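Local coordinates for ribosome inactivating type 1 protein (Iris hollandica, PDB 3MVG), which belongs to the type 1 ribosome-inactivating proteins, the single-chain members of a protein family widespread in plants that share a mixed alpha-beta fold, at residues 117-122 and 151-156; 122-127 and 188-193; 163-168 and 195-200. All blocks are in the same frame, centred on the assembly; numbering follows the deposited sequence. Where two conformers were deposited one is given.

Contact 1 of 3, residues 117-122 and 151-156; sequences SNRENI and SLIVLI. Unlike the reference sequence in segment 117-122: Ser117 (reference Gln).
Ile153, on the long helix 146-164 of the ribosome-inactivating fold, meets Ile122 and Arg119 of the loop that joins helix 108-115 to helix 126-138. The loop makes one short 3-10 turn at 119-120 and lays its apolar groups on the helix; no hydrogen bond runs between the two segments. Both branches of Ile153 close on one methyl, Ile122 CD1. The CG2 methyl, anti to the backbone N, lies 3.9 Å from Ile122 CD1 and also touches Arg119 CB at 3.6 Å, while Ile153 CD1 reaches the same Ile122 CD1 at 4.0 Å. The two isoleucines cross at about a right angle, the extended arm of Ile122 (chi2 171°) ending between the CG2 and CD1 methyls of Ile153. Beta-branched residues suit this place because each offers methyls in two directions from a single CB. Arg119 contributes its CB alone to this apolar patch, for its extended chain then leads away from helix 146-164, and the guanidinium is held by hydrogen bonds to Gln198 and Gln112 and by a cation-pi contact with Tyr108. A buried charge is thus supplied with partners while the root of its side chain packs as a hydrocarbon. The other branch of Ile122 goes to the next residue of the helix, CG2 resting 3.6 Å from Val154 CG2.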
loop_
_atom_site.group_PDB
_atom_site.type_symbol
_atom_site.label_atom_id
_atom_site.label_comp_id
_atom_site.label_asym_id
_atom_site.label_seq_id
_atom_site.Cartn_x
_atom_site.Cartn_y
_atom_site.Cartn_z
ATOM N N SER A 117 16.496 -1.678 23.358
ATOM C CA SER A 117 15.195 -2.116 22.884
ATOM C C SER A 117 15.322 -2.627 21.458
ATOM O O SER A 117 15.912 -1.959 20.611
ATOM C CB SER A 117 14.214 -0.942 22.914
ATOM O OG SER A 117 14.386 -0.170 24.091
ATOM N N ASN A 118 14.779 -3.812 21.197
ATOM C CA ASN A 118 14.650 -4.278 19.831
ATOM C C ASN A 118 13.493 -3.547 19.155
ATOM O O ASN A 118 12.505 -3.203 19.803
ATOM C CB ASN A 118 14.449 -5.791 19.859
ATOM C CG ASN A 118 13.616 -6.295 18.728
ATOM O OD1 ASN A 118 14.016 -6.255 17.569
ATOM N ND2 ASN A 118 12.454 -6.819 19.064
ATOM N N ARG A 119 13.615 -3.297 17.855
ATOM C CA ARG A 119 12.575 -2.535 17.169
ATOM C C ARG A 119 11.232 -3.269 17.053
ATOM O O ARG A 119 10.204 -2.634 16.813
ATOM C CB ARG A 119 13.067 -1.986 15.833
ATOM C CG ARG A 119 13.279 -2.994 14.731
ATOM C CD ARG A 119 14.155 -2.349 13.686
ATOM N NE ARG A 119 14.381 -3.143 12.483
ATOM C CZ ARG A 119 15.282 -4.116 12.371
ATOM N NH1 ARG A 119 15.424 -4.736 11.210
ATOM N NH2 ARG A 119 16.021 -4.486 13.408
ATOM N N GLU A 120 11.224 -4.583 17.285
ATOM C CA GLU A 120 9.968 -5.330 17.404
ATOM C C GLU A 120 9.105 -4.801 18.547
ATOM O O GLU A 120 7.900 -5.043 18.577
ATOM C CB GLU A 120 10.221 -6.829 17.615
ATOM C CG GLU A 120 10.613 -7.593 16.367
ATOM C CD GLU A 120 10.943 -9.053 16.628
ATOM O OE1 GLU A 120 10.169 -9.736 17.335
ATOM O OE2 GLU A 120 11.975 -9.522 16.103
ATOM N N ASN A 121 9.730 -4.084 19.481
ATOM C CA ASN A 121 9.040 -3.569 20.666
ATOM C C ASN A 121 8.862 -2.047 20.686
ATOM O O ASN A 121 8.562 -1.459 21.726
ATOM C CB ASN A 121 9.753 -4.060 21.936
ATOM C CG ASN A 121 9.874 -5.574 21.984
ATOM O OD1 ASN A 121 8.921 -6.295 21.690
ATOM N ND2 ASN A 121 11.054 -6.061 22.341
ATOM N N ILE A 122 9.024 -1.423 19.520
ATOM C CA ILE A 122 8.937 0.032 19.383
ATOM C C ILE A 122 7.784 0.403 18.456
ATOM O O ILE A 122 7.771 0.024 17.284
ATOM C CB ILE A 122 10.273 0.625 18.872
ATOM C CG1 ILE A 122 11.370 0.425 19.932
ATOM C CG2 ILE A 122 10.106 2.105 18.483
ATOM C CD1 ILE A 122 12.780 0.767 19.464
ATOM N N SER A 151 14.990 7.041 18.913
ATOM C CA SER A 151 14.321 7.948 17.979
ATOM C C SER A 151 14.761 7.712 16.545
ATOM O O SER A 151 13.939 7.762 15.627
ATOM C CB SER A 151 14.534 9.401 18.391
ATOM O OG SER A 151 13.964 9.619 19.681
ATOM N N LEU A 152 16.044 7.423 16.350
ATOM C CA LEU A 152 16.550 7.088 15.024
ATOM C C LEU A 152 15.973 5.782 14.490
ATOM O O LEU A 152 15.699 5.673 13.305
ATOM C CB LEU A 152 18.076 7.068 15.009
ATOM C CG LEU A 152 18.739 8.445 15.028
ATOM C CD1 LEU A 152 20.230 8.304 15.301
ATOM C CD2 LEU A 152 18.494 9.228 13.738
ATOM N N ILE A 153 15.740 4.808 15.358
ATOM C CA ILE A 153 15.076 3.572 14.937
ATOM C C ILE A 153 13.707 3.889 14.331
ATOM O O ILE A 153 13.336 3.347 13.285
ATOM C CB ILE A 153 14.942 2.581 16.118
ATOM C CG1 ILE A 153 16.317 1.999 16.451
ATOM C CG2 ILE A 153 13.961 1.463 15.789
ATOM C CD1 ILE A 153 16.375 1.232 17.766
ATOM N N VAL A 154 12.951 4.761 15.000
ATOM C CA VAL A 154 11.630 5.173 14.522
ATOM C C VAL A 154 11.751 5.914 13.185
ATOM O O VAL A 154 11.078 5.575 12.207
ATOM C CB VAL A 154 10.899 6.048 15.573
ATOM C CG1 VAL A 154 9.601 6.625 15.011
ATOM C CG2 VAL A 154 10.603 5.236 16.834
ATOM N N LEU A 155 12.627 6.912 13.134
ATOM C CA LEU A 155 12.739 7.762 11.939
ATOM C C LEU A 155 13.309 7.030 10.731
ATOM O O LEU A 155 12.822 7.209 9.622
ATOM C CB LEU A 155 13.543 9.023 12.242
ATOM C CG LEU A 155 12.877 9.930 13.278
ATOM C CD1 LEU A 155 13.754 11.123 13.606
ATOM C CD2 LEU A 155 11.470 10.378 12.867
ATOM N N ILE A 156 14.328 6.200 10.948
ATOM C CA ILE A 156 14.885 5.397 9.870
ATOM C C ILE A 156 13.809 4.505 9.255
ATOM O O ILE A 156 13.683 4.423 8.027
ATOM C CB ILE A 156 16.108 4.587 10.340
ATOM C CG1 ILE A 156 17.291 5.536 10.574
ATOM C CG2 ILE A 156 16.456 3.495 9.321
ATOM C CD1 ILE A 156 18.428 4.948 11.399
#

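Contact 2 of 3, residues 122-127 and 188-193; sequences IDLGIN and FRPRVG. Unlike the reference sequence in segment 188-193: Arg191 (reference Ser).
Asp123 and Arg189 form a salt bridge at the partly exposed side of this contact, Arg189 NE donating to Asp123 OD1 over 2.8 Å. The carboxylate oxygen lies close to the guanidinium plane, but NE comes in 38° out of the carboxylate plane, and the two flat groups are turned 50° against each other. An arginine extended from CG to NE suits this place: its aliphatic part runs beside the backbone, with CG 3.7 Å from Ile122 O, before the charge reaches Asp123. Water 1 accepts from Asp123 N and, weakly, from Arg189 NH2, adding a second path between the same two residues.

Beside the salt bridge, Leu124 and Phe188 make an isolated antiparallel beta bridge of the hydrogen-bonded kind. Leu124 N gives its hydrogen to Phe188 O at 2.8 Å, and Phe188 N returns one to Leu124 O at 3.0 Å. The bridge clasps two irregular chain portions just ahead of helices 126-138 and 192-199, whose N-cap positions are Gly125 and Arg191.

Next to the bridge the side chains pack together. Phe188 starts away from Leu124, yet its CG sits between the backbone N and the carbonyl carbon (chi1 72°), which folds the ring back until Leu124 CB lies over the rim of one face, 4.1 Å from CZ. Leu124 CD1 meets Pro190 CD at 3.8 Å, the leucine and the proline ring crossing at about a right angle, and Gln157 of helix 146-164 packs against both.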
loop_
_atom_site.group_PDB
_atom_site.type_symbol
_atom_site.label_atom_id
_atom_site.label_comp_id
_atom_site.label_asym_id
_atom_site.label_seq_id
_atom_site.Cartn_x
_atom_site.Cartn_y
_atom_site.Cartn_z
ATOM N N ILE A 122 9.024 -1.423 19.520
ATOM C CA ILE A 122 8.937 0.032 19.383
ATOM C C ILE A 122 7.784 0.403 18.456
ATOM O O ILE A 122 7.771 0.024 17.284
ATOM C CB ILE A 122 10.273 0.625 18.872
ATOM C CG1 ILE A 122 11.370 0.425 19.932
ATOM C CG2 ILE A 122 10.106 2.105 18.483
ATOM C CD1 ILE A 122 12.780 0.767 19.464
ATOM N N ASP A 123 6.806 1.131 18.996
ATOM C CA ASP A 123 5.631 1.573 18.225
ATOM C C ASP A 123 6.036 2.453 17.050
ATOM O O ASP A 123 6.895 3.325 17.189
ATOM C CB ASP A 123 4.660 2.388 19.093
ATOM C CG ASP A 123 3.859 1.543 20.066
ATOM O OD1 ASP A 123 3.820 0.311 19.937
ATOM O OD2 ASP A 123 3.237 2.146 20.965
ATOM N N LEU A 124 5.400 2.211 15.909
ATOM C CA LEU A 124 5.542 3.041 14.722
ATOM C C LEU A 124 4.196 3.617 14.322
ATOM O O LEU A 124 3.176 2.920 14.324
ATOM C CB LEU A 124 6.108 2.217 13.566
ATOM C CG LEU A 124 7.494 1.602 13.775
ATOM C CD1 LEU A 124 7.874 0.785 12.560
ATOM C CD2 LEU A 124 8.563 2.667 14.046
ATOM N N GLY A 125 4.207 4.887 13.950
ATOM C CA GLY A 125 3.002 5.611 13.555
ATOM C C GLY A 125 3.325 7.085 13.590
ATOM O O GLY A 125 4.474 7.464 13.849
ATOM N N ILE A 126 2.316 7.924 13.360
ATOM C CA ILE A 126 2.537 9.366 13.327
ATOM C C ILE A 126 2.875 9.942 14.704
ATOM O O ILE A 126 3.730 10.816 14.802
ATOM C CB ILE A 126 1.376 10.095 12.589
ATOM C CG1 ILE A 126 1.240 9.572 11.147
ATOM C CG2 ILE A 126 1.528 11.626 12.638
ATOM C CD1 ILE A 126 2.507 9.645 10.297
ATOM N N ASN A 127 2.253 9.445 15.767
ATOM C CA ASN A 127 2.646 9.914 17.094
ATOM C C ASN A 127 4.088 9.530 17.462
ATOM O O ASN A 127 4.836 10.387 17.914
ATOM C CB ASN A 127 1.635 9.521 18.172
ATOM C CG ASN A 127 0.424 10.434 18.194
ATOM O OD1 ASN A 127 0.559 11.655 18.301
ATOM N ND2 ASN A 127 -0.763 9.847 18.100
ATOM N N PHE A 188 1.491 0.520 15.100
ATOM C CA PHE A 188 1.788 -0.901 14.970
ATOM C C PHE A 188 3.249 -1.086 15.358
ATOM O O PHE A 188 4.009 -0.117 15.430
ATOM C CB PHE A 188 1.503 -1.406 13.543
ATOM C CG PHE A 188 2.496 -0.932 12.511
ATOM C CD1 PHE A 188 2.333 0.302 11.897
ATOM C CD2 PHE A 188 3.585 -1.724 12.146
ATOM C CE1 PHE A 188 3.250 0.753 10.947
ATOM C CE2 PHE A 188 4.501 -1.283 11.199
ATOM C CZ PHE A 188 4.337 -0.044 10.602
ATOM N N ARG A 189 3.635 -2.329 15.620
ATOM C CA ARG A 189 5.037 -2.668 15.810
ATOM C C ARG A 189 5.448 -3.592 14.677
ATOM O O ARG A 189 4.673 -4.481 14.303
ATOM C CB ARG A 189 5.260 -3.325 17.166
ATOM C CG ARG A 189 5.072 -2.345 18.298
ATOM C CD ARG A 189 5.114 -3.014 19.647
ATOM N NE ARG A 189 5.128 -2.013 20.710
ATOM C CZ ARG A 189 5.425 -2.266 21.981
ATOM N NH1 ARG A 189 5.748 -3.497 22.363
ATOM N NH2 ARG A 189 5.414 -1.279 22.865
ATOM N N PRO A 190 6.649 -3.379 14.106
ATOM C CA PRO A 190 7.033 -4.156 12.932
ATOM C C PRO A 190 7.138 -5.631 13.265
ATOM O O PRO A 190 7.722 -6.002 14.286
ATOM C CB PRO A 190 8.392 -3.573 12.544
ATOM C CG PRO A 190 8.932 -3.004 13.800
ATOM C CD PRO A 190 7.731 -2.475 14.537
ATOM N N ARG A 191 6.540 -6.445 12.400
ATOM C CA ARG A 191 6.499 -7.887 12.555
ATOM C C ARG A 191 7.847 -8.498 12.145
ATOM O O ARG A 191 8.695 -7.814 11.562
ATOM C CB ARG A 191 5.347 -8.447 11.709
ATOM C CG ARG A 191 5.544 -8.231 10.221
ATOM C CD ARG A 191 4.337 -8.566 9.354
ATOM N NE ARG A 191 3.461 -7.418 9.143
ATOM C CZ ARG A 191 2.346 -7.182 9.828
ATOM N NH1 ARG A 191 1.956 -8.006 10.790
ATOM N NH2 ARG A 191 1.627 -6.110 9.566
ATOM N N VAL A 192 8.052 -9.776 12.463
ATOM C CA VAL A 192 9.198 -10.542 11.975
ATOM C C VAL A 192 9.306 -10.427 10.442
ATOM O O VAL A 192 10.407 -10.393 9.876
ATOM C CB VAL A 192 9.094 -12.023 12.445
ATOM C CG1 VAL A 192 10.016 -12.940 11.658
ATOM C CG2 VAL A 192 9.381 -12.116 13.945
ATOM N N GLY A 193 8.150 -10.348 9.790
ATOM C CA GLY A 193 8.067 -10.178 8.346
ATOM C C GLY A 193 8.658 -8.864 7.875
ATOM O O GLY A 193 9.427 -8.835 6.921
HETATM O O HOH W 1 6.653 1.564 21.878
#

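Contact 3 of 3, residues 163-168 and 195-200; sequences ARFRAI and IDLQTN
The junction between helices 146-164 and 166-173 is the helical element that packs here on the C-terminal end of helix 192-199, and Phe165, which separates helices 146-164 and 166-173, supplies its main surface. Leu197 lies over the phenyl ring in a CH-pi contact, its CG 3.7 Å from the centroid and 14° off the ring normal. A chi1 of -169° carries CG over the ring, and a leucine suits the place because its branch carbon has a C-H to set on a ring face. Leu197 CD1 then lies 3.6 Å from Phe165 CE1, while CD2 also borders the ring and reaches on to Ile168 CG1 at 4.1 Å and to the methyl of Ala167. Ile168 CD1 meets the aliphatic Gln198 CG at 3.9 Å, the two side chains crossing at about a right angle, while the amide of Gln198 is bonded to Arg119 and Gln157. Water 2 accepts from Arg164 NH1 at 2.7 Å and donates to Gln198 O at 2.8 Å, linking the ends of two helices. Around this packing, Trp201 meets both the Phe165 ring and the Arg164 guanidinium, Leu222 of strand 215-223 touches Leu197, and Glu161 of helix 146-164 lies against Ile168 and Gln198.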
loop_
_atom_site.group_PDB
_atom_site.type_symbol
_atom_site.label_atom_id
_atom_site.label_comp_id
_atom_site.label_asym_id
_atom_site.label_seq_id
_atom_site.Cartn_x
_atom_site.Cartn_y
_atom_site.Cartn_z
ATOM N N ALA A 163 10.579 4.395 2.229
ATOM C CA ALA A 163 11.028 4.795 0.889
ATOM C C ALA A 163 11.474 3.552 0.097
ATOM O O ALA A 163 11.173 3.422 -1.082
ATOM C CB ALA A 163 12.173 5.799 0.971
ATOM N N ARG A 164 12.189 2.637 0.757
ATOM C CA ARG A 164 12.693 1.418 0.111
ATOM C C ARG A 164 11.589 0.417 -0.206
ATOM O O ARG A 164 11.668 -0.279 -1.222
ATOM C CB ARG A 164 13.732 0.741 0.995
ATOM C CG ARG A 164 15.042 1.486 1.123
ATOM C CD ARG A 164 15.865 0.793 2.178
ATOM N NE ARG A 164 17.206 1.344 2.321
ATOM C CZ ARG A 164 18.087 0.913 3.219
ATOM N NH1 ARG A 164 17.766 -0.058 4.060
ATOM N NH2 ARG A 164 19.290 1.455 3.269
ATOM N N PHE A 165 10.576 0.333 0.660
ATOM C CA PHE A 165 9.539 -0.700 0.541
ATOM C C PHE A 165 8.143 -0.135 0.700
ATOM O O PHE A 165 7.733 0.260 1.810
ATOM C CB PHE A 165 9.708 -1.791 1.600
ATOM C CG PHE A 165 10.937 -2.624 1.437
ATOM C CD1 PHE A 165 10.982 -3.642 0.489
ATOM C CD2 PHE A 165 12.040 -2.412 2.243
ATOM C CE1 PHE A 165 12.123 -4.431 0.340
ATOM C CE2 PHE A 165 13.174 -3.198 2.104
ATOM C CZ PHE A 165 13.213 -4.209 1.157
ATOM N N ARG A 166 7.381 -0.149 -0.385
ATOM C CA ARG A 166 5.987 0.273 -0.333
ATOM C C ARG A 166 5.149 -0.629 0.568
ATOM O O ARG A 166 4.109 -0.190 1.073
ATOM C CB ARG A 166 5.393 0.371 -1.738
ATOM C CG ARG A 166 6.048 1.463 -2.552
ATOM C CD ARG A 166 5.668 1.400 -4.012
ATOM N NE ARG A 166 6.440 2.350 -4.806
ATOM C CZ ARG A 166 6.136 3.637 -4.968
ATOM N NH1 ARG A 166 5.036 4.156 -4.420
ATOM N NH2 ARG A 166 6.949 4.400 -5.681
ATOM N N ALA A 167 5.586 -1.866 0.793
ATOM C CA ALA A 167 4.868 -2.743 1.723
ATOM C C ALA A 167 4.923 -2.194 3.143
ATOM O O ALA A 167 3.970 -2.357 3.912
ATOM C CB ALA A 167 5.417 -4.152 1.684
ATOM N N ILE A 168 6.028 -1.545 3.495
ATOM C CA ILE A 168 6.144 -0.921 4.817
ATOM C C ILE A 168 5.347 0.389 4.860
ATOM O O ILE A 168 4.630 0.648 5.832
ATOM C CB ILE A 168 7.616 -0.738 5.258
ATOM C CG1 ILE A 168 8.364 -2.075 5.142
ATOM C CG2 ILE A 168 7.678 -0.180 6.693
ATOM C CD1 ILE A 168 9.848 -2.001 5.464
ATOM N N ILE A 195 10.733 -6.913 9.523
ATOM C CA ILE A 195 12.148 -6.898 9.855
ATOM C C ILE A 195 12.993 -7.684 8.847
ATOM O O ILE A 195 14.083 -7.251 8.469
ATOM C CB ILE A 195 12.379 -7.401 11.289
ATOM C CG1 ILE A 195 11.798 -6.398 12.285
ATOM C CG2 ILE A 195 13.851 -7.604 11.563
ATOM C CD1 ILE A 195 12.250 -6.624 13.695
ATOM N N ASP A 196 12.481 -8.831 8.404
ATOM C CA ASP A 196 13.190 -9.655 7.428
ATOM C C ASP A 196 13.218 -8.986 6.062
ATOM O O ASP A 196 14.193 -9.103 5.324
ATOM C CB ASP A 196 12.596 -11.057 7.341
ATOM C CG ASP A 196 13.599 -12.073 6.858
ATOM O OD1 ASP A 196 13.199 -12.979 6.110
ATOM O OD2 ASP A 196 14.795 -11.961 7.220
ATOM N N LEU A 197 12.158 -8.256 5.742
ATOM C CA LEU A 197 12.131 -7.484 4.523
ATOM C C LEU A 197 13.252 -6.432 4.537
ATOM O O LEU A 197 14.056 -6.343 3.603
ATOM C CB LEU A 197 10.757 -6.851 4.372
ATOM C CG LEU A 197 10.440 -6.220 3.031
ATOM C CD1 LEU A 197 10.493 -7.254 1.902
ATOM C CD2 LEU A 197 9.068 -5.574 3.113
ATOM N N GLN A 198 13.337 -5.678 5.633
ATOM C CA GLN A 198 14.384 -4.675 5.804
ATOM C C GLN A 198 15.775 -5.283 5.640
ATOM O O GLN A 198 16.629 -4.719 4.962
ATOM C CB GLN A 198 14.281 -4.003 7.179
ATOM C CG GLN A 198 13.012 -3.196 7.396
ATOM C CD GLN A 198 12.845 -2.762 8.839
ATOM O OE1 GLN A 198 13.640 -3.117 9.709
ATOM N NE2 GLN A 198 11.811 -1.988 9.102
ATOM N N THR A 199 15.991 -6.442 6.270
ATOM C CA THR A 199 17.278 -7.153 6.227
ATOM C C THR A 199 17.683 -7.563 4.808
ATOM O O THR A 199 18.871 -7.668 4.501
ATOM C CB THR A 199 17.215 -8.419 7.132
ATOM O OG1 THR A 199 16.830 -8.042 8.461
ATOM C CG2 THR A 199 18.540 -9.173 7.174
ATOM N N ASN A 200 16.688 -7.784 3.952
ATOM C CA ASN A 200 16.921 -8.322 2.618
ATOM C C ASN A 200 16.921 -7.304 1.488
ATOM O O ASN A 200 16.874 -7.682 0.315
ATOM C CB ASN A 200 15.932 -9.454 2.334
ATOM C CG ASN A 200 16.378 -10.758 2.945
ATOM O OD1 ASN A 200 17.245 -11.444 2.391
ATOM N ND2 ASN A 200 15.833 -11.088 4.108
HETATM O O HOH W 2 15.964 -2.128 4.019
#

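Contacts 1 and 2 lie with their centres about 8 Å apart and share Ile122, which turns its side chain to helix 146-164 in the first and its carbonyl toward Arg189 and Pro190 in the second. They also touch directly, Arg119 O lying 3.3 Å from Pro190 CG. Contact 3 stands about 14 Å from contact 1 and 13 Å from contact 2, centre to centre. Arg119 spans the first gap with a probable hydrogen bond, NH1 to Gln198 OE1 at 2.8 Å, whereas contacts 2 and 3 are joined through helix 192-199. A glycerol lies about 5 Å from the Arg119 side chain, and a glycerol is also about 4 Å from that of Leu197; both probably reflect the crystallisation liquor.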